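Local coordinates for protein endo-beta-mannanase (Opitutaceae bacterium TAV5, PDB 7BOB) that probably hydrolyses beta-1,4-linked mannosides from chain ends as a homotrimeric family 5 exo-beta-1,4-mannosidase of a termite-hindgut bacterium, at residues Val268-Phe282 and Leu303-Trp317. Residues are numbered along the deposited sequence; the frame is centred on the assembly and turned at random.
Sequences VKCARAFGPVLLQEF and LPACREAGANGYLWW
Phe282 carries CG between its backbone N and carbonyl carbon (chi1 75°), while Trp316 holds CG anti to its N, and together these settings bring the two rings into an offset edge-to-face pair. The planes stand at 85°. Trp316 CE3 lies 3.6 Å from Phe282 CE2, with the indole edge directed at the phenyl face. Leu303 CD2 makes a CH-pi contact over a face of the same phenyl, 4.0 Å from the Phe282 ring centroid. Leu279 CD2 continues this layer, meeting Tyr314 CD1 at 3.9 Å and Cys306 SG at 4.2 Å.

Strands 277-282 and 311-316, whose helix-facing side carries Leu279, Tyr314, Phe282 and Trp316, run parallel at 19° as the last pair of the (beta/alpha)8 barrel expected of a family 5 glycosidase; helix 292-309 makes the right-handed crossover between them. Leu315 N hydrogen-bonds to Leu279 O almost in line with the carbonyl, whereas Phe282 N donates to Leu315 O; the register slips by one residue here, a beta bulge. Beyond it, Trp317 N donates a hydrogen bond to Phe282 O, 2.9 Å. Glu281 lies alongside the Trp317 indole, its CD 3.5 Å from Trp317 CE3. Arg58 NH1 forms a salt bridge to Glu281 OE2, and Tyr242 OH hydrogen-bonds to OE1. Lying toward the C-terminal end of the seventh strand, where family 5 enzymes carry their nucleophile, this glutamate is probably part of the active site.

Gly310, with positive phi, closes helix 292-309 in a Schellman motif: Ala311 N bonds to Cys306 O and Gly310 N to Arg307 O. Ala309 CB sits against helix 258-272, 3.6 Å from Lys269 CG and also touching Val268 CG1.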
# COMPACT_ATOMS: atom_id res chain seq x y z
N VAL A 268 23.44 12.27 14.02
CA VAL A 268 23.98 13.54 14.53
C VAL A 268 24.78 14.24 13.43
O VAL A 268 24.64 15.45 13.22
CB VAL A 268 24.83 13.29 15.79
CG1 VAL A 268 25.56 14.58 16.25
CG2 VAL A 268 23.94 12.75 16.91
N LYS A 269 25.59 13.48 12.69
CA LYS A 269 26.36 14.04 11.58
C LYS A 269 25.46 14.72 10.56
O LYS A 269 25.75 15.82 10.08
CB LYS A 269 27.18 12.94 10.89
CG LYS A 269 28.37 12.42 11.66
CD LYS A 269 29.25 11.48 10.80
CE LYS A 269 30.24 10.73 11.68
NZ LYS A 269 31.08 9.74 10.93
N CYS A 270 24.37 14.05 10.16
CA CYS A 270 23.44 14.68 9.23
C CYS A 270 22.87 15.97 9.81
O CYS A 270 22.88 17.01 9.15
CB CYS A 270 22.32 13.72 8.85
SG CYS A 270 22.94 12.21 8.08
N ALA A 271 22.31 15.89 11.00
CA ALA A 271 21.75 17.09 11.62
C ALA A 271 22.80 18.20 11.70
O ALA A 271 22.56 19.32 11.25
CB ALA A 271 21.20 16.76 13.01
N ARG A 272 23.99 17.87 12.21
CA ARG A 272 25.05 18.86 12.40
C ARG A 272 25.35 19.66 11.13
O ARG A 272 25.68 20.85 11.21
CB ARG A 272 26.34 18.18 12.86
CG ARG A 272 27.39 19.18 13.33
CD ARG A 272 26.98 19.83 14.66
NE ARG A 272 27.83 20.95 15.02
CZ ARG A 272 27.74 22.17 14.48
NH1 ARG A 272 26.84 22.43 13.53
NH2 ARG A 272 28.56 23.13 14.90
N ALA A 273 25.24 19.03 9.96
CA ALA A 273 25.43 19.72 8.69
C ALA A 273 24.43 20.85 8.47
O ALA A 273 24.63 21.67 7.56
CB ALA A 273 25.33 18.70 7.55
N PHE A 274 23.35 20.93 9.25
CA PHE A 274 22.33 21.94 9.03
C PHE A 274 22.20 22.94 10.17
O PHE A 274 21.53 23.97 9.99
CB PHE A 274 20.97 21.26 8.77
CG PHE A 274 20.96 20.42 7.52
CD1 PHE A 274 21.50 19.15 7.52
CD2 PHE A 274 20.47 20.94 6.33
CE1 PHE A 274 21.53 18.38 6.36
CE2 PHE A 274 20.50 20.17 5.15
CZ PHE A 274 21.03 18.89 5.17
N GLY A 275 22.85 22.71 11.31
CA GLY A 275 22.79 23.61 12.42
C GLY A 275 23.32 22.92 13.66
O GLY A 275 23.66 21.74 13.64
N PRO A 276 23.39 23.64 14.77
CA PRO A 276 23.84 23.01 16.01
C PRO A 276 22.83 21.95 16.44
O PRO A 276 21.63 22.05 16.17
CB PRO A 276 23.91 24.18 17.01
CG PRO A 276 23.02 25.24 16.45
CD PRO A 276 22.99 25.05 14.95
N VAL A 277 23.33 20.89 17.08
CA VAL A 277 22.49 19.73 17.35
C VAL A 277 22.74 19.23 18.76
O VAL A 277 23.88 18.98 19.15
CB VAL A 277 22.68 18.60 16.31
CG1 VAL A 277 24.08 18.12 16.30
CG2 VAL A 277 21.78 17.45 16.64
N LEU A 278 21.65 19.09 19.52
CA LEU A 278 21.62 18.54 20.87
C LEU A 278 21.19 17.08 20.81
O LEU A 278 20.14 16.76 20.23
CB LEU A 278 20.65 19.33 21.75
CG LEU A 278 20.37 18.78 23.15
CD1 LEU A 278 21.68 18.80 23.91
CD2 LEU A 278 19.32 19.59 23.94
N LEU A 279 21.98 16.19 21.43
CA LEU A 279 21.53 14.81 21.59
C LEU A 279 20.52 14.81 22.72
O LEU A 279 20.82 14.51 23.88
CB LEU A 279 22.70 13.87 21.90
CG LEU A 279 22.34 12.38 21.90
CD1 LEU A 279 21.82 11.96 20.54
CD2 LEU A 279 23.51 11.48 22.33
N GLN A 280 19.28 15.17 22.37
CA GLN A 280 18.25 15.48 23.36
C GLN A 280 17.68 14.25 24.04
O GLN A 280 17.08 14.37 25.12
CB GLN A 280 17.13 16.26 22.69
CG GLN A 280 16.12 16.87 23.65
CD GLN A 280 15.03 17.55 22.89
OE1 GLN A 280 14.49 16.97 21.94
NE2 GLN A 280 14.71 18.78 23.27
N GLU A 281 17.87 13.08 23.44
CA GLU A 281 17.41 11.81 23.97
C GLU A 281 18.35 10.74 23.46
O GLU A 281 18.53 10.62 22.24
CB GLU A 281 15.99 11.43 23.51
CG GLU A 281 14.83 12.12 24.17
CD GLU A 281 13.49 11.57 23.61
OE1 GLU A 281 13.48 10.41 23.11
OE2 GLU A 281 12.49 12.30 23.64
N PHE A 282 18.91 9.95 24.37
CA PHE A 282 19.58 8.73 23.96
C PHE A 282 19.39 7.72 25.08
O PHE A 282 19.24 8.10 26.24
CB PHE A 282 21.06 8.98 23.67
CG PHE A 282 21.87 9.15 24.90
CD1 PHE A 282 21.87 10.37 25.57
CD2 PHE A 282 22.59 8.09 25.42
CE1 PHE A 282 22.62 10.52 26.74
CE2 PHE A 282 23.32 8.23 26.58
CZ PHE A 282 23.34 9.45 27.24
N LEU A 303 28.82 7.57 22.76
CA LEU A 303 28.93 8.93 23.31
C LEU A 303 30.14 9.67 22.76
O LEU A 303 29.97 10.81 22.28
CB LEU A 303 28.92 8.88 24.84
CG LEU A 303 27.58 8.41 25.41
CD1 LEU A 303 27.67 8.30 26.94
CD2 LEU A 303 26.46 9.37 24.98
N PRO A 304 31.37 9.13 22.78
CA PRO A 304 32.47 9.87 22.12
C PRO A 304 32.23 10.07 20.62
O PRO A 304 32.52 11.15 20.10
CB PRO A 304 33.71 8.99 22.40
CG PRO A 304 33.33 8.11 23.56
CD PRO A 304 31.84 7.88 23.41
N ALA A 305 31.66 9.07 19.93
CA ALA A 305 31.35 9.27 18.52
C ALA A 305 30.32 10.38 18.32
O ALA A 305 30.46 11.23 17.43
CB ALA A 305 30.87 7.96 17.90
N CYS A 306 29.28 10.42 19.16
CA CYS A 306 28.35 11.54 19.07
C CYS A 306 29.04 12.86 19.33
O CYS A 306 28.74 13.86 18.67
CB CYS A 306 27.18 11.35 20.03
SG CYS A 306 26.07 10.11 19.33
N ARG A 307 30.00 12.88 20.26
CA ARG A 307 30.78 14.10 20.49
C ARG A 307 31.55 14.49 19.23
O ARG A 307 31.45 15.62 18.75
CB ARG A 307 31.74 13.89 21.67
CG ARG A 307 32.44 15.18 22.16
CD ARG A 307 33.94 14.98 22.44
NE ARG A 307 34.20 14.09 23.57
CZ ARG A 307 34.89 12.95 23.48
NH1 ARG A 307 35.40 12.54 22.31
NH2 ARG A 307 35.07 12.21 24.57
N GLU A 308 32.30 13.54 18.67
CA GLU A 308 33.05 13.82 17.45
C GLU A 308 32.12 14.20 16.30
O GLU A 308 32.48 15.04 15.47
CB GLU A 308 33.92 12.64 17.07
CG GLU A 308 34.97 12.31 18.16
CD GLU A 308 36.07 13.39 18.34
OE1 GLU A 308 37.23 13.12 17.95
OE2 GLU A 308 35.80 14.48 18.90
N ALA A 309 30.91 13.62 16.26
CA ALA A 309 29.93 14.02 15.25
C ALA A 309 29.36 15.42 15.52
O ALA A 309 28.68 15.97 14.64
CB ALA A 309 28.79 13.00 15.18
N GLY A 310 29.62 16.01 16.68
CA GLY A 310 29.30 17.40 16.90
C GLY A 310 28.14 17.70 17.82
O GLY A 310 27.69 18.85 17.86
N ALA A 311 27.63 16.71 18.55
CA ALA A 311 26.55 16.96 19.50
C ALA A 311 27.00 18.00 20.51
O ALA A 311 28.15 17.98 20.95
CB ALA A 311 26.18 15.67 20.21
N ASN A 312 26.10 18.90 20.92
CA ASN A 312 26.47 19.92 21.90
C ASN A 312 25.91 19.65 23.28
O ASN A 312 25.91 20.55 24.13
CB ASN A 312 26.07 21.32 21.41
CG ASN A 312 24.57 21.48 21.21
OD1 ASN A 312 23.78 20.69 21.72
ND2 ASN A 312 24.18 22.52 20.48
N GLY A 313 25.45 18.43 23.55
CA GLY A 313 24.84 18.12 24.83
C GLY A 313 24.18 16.76 24.80
O GLY A 313 23.94 16.21 23.71
N TYR A 314 23.90 16.18 25.97
CA TYR A 314 23.57 14.76 26.09
C TYR A 314 22.56 14.58 27.21
O TYR A 314 22.88 14.86 28.37
CB TYR A 314 24.82 13.90 26.35
CG TYR A 314 25.97 14.25 25.43
CD1 TYR A 314 26.22 13.52 24.26
CD2 TYR A 314 26.80 15.33 25.73
CE1 TYR A 314 27.27 13.87 23.42
CE2 TYR A 314 27.83 15.69 24.91
CZ TYR A 314 28.06 14.96 23.76
OH TYR A 314 29.12 15.36 22.96
N LEU A 315 21.37 14.11 26.87
CA LEU A 315 20.29 13.90 27.83
C LEU A 315 19.79 12.47 27.71
O LEU A 315 19.31 12.06 26.64
CB LEU A 315 19.14 14.89 27.62
CG LEU A 315 19.52 16.37 27.68
CD1 LEU A 315 18.29 17.23 27.42
CD2 LEU A 315 20.13 16.70 29.03
N TRP A 316 19.91 11.72 28.79
CA TRP A 316 19.52 10.32 28.80
C TRP A 316 18.00 10.17 28.89
O TRP A 316 17.30 11.00 29.46
CB TRP A 316 20.20 9.64 29.98
CG TRP A 316 19.67 8.31 30.33
CD1 TRP A 316 18.64 8.04 31.19
CD2 TRP A 316 20.16 7.05 29.87
NE1 TRP A 316 18.46 6.68 31.29
CE2 TRP A 316 19.38 6.05 30.48
CE3 TRP A 316 21.19 6.68 29.01
CZ2 TRP A 316 19.58 4.69 30.23
CZ3 TRP A 316 21.40 5.33 28.77
CH2 TRP A 316 20.61 4.35 29.39
N TRP A 317 17.49 9.07 28.30
CA TRP A 317 16.09 8.66 28.46
C TRP A 317 16.04 7.33 29.19
O TRP A 317 16.54 6.33 28.67
CB TRP A 317 15.34 8.52 27.11
CG TRP A 317 13.89 8.36 27.43
CD1 TRP A 317 13.27 7.23 27.93
CD2 TRP A 317 12.89 9.38 27.40
NE1 TRP A 317 11.94 7.50 28.20
CE2 TRP A 317 11.68 8.81 27.88
CE3 TRP A 317 12.89 10.72 26.99
CZ2 TRP A 317 10.50 9.54 27.98
CZ3 TRP A 317 11.70 11.45 27.10
CH2 TRP A 317 10.53 10.86 27.59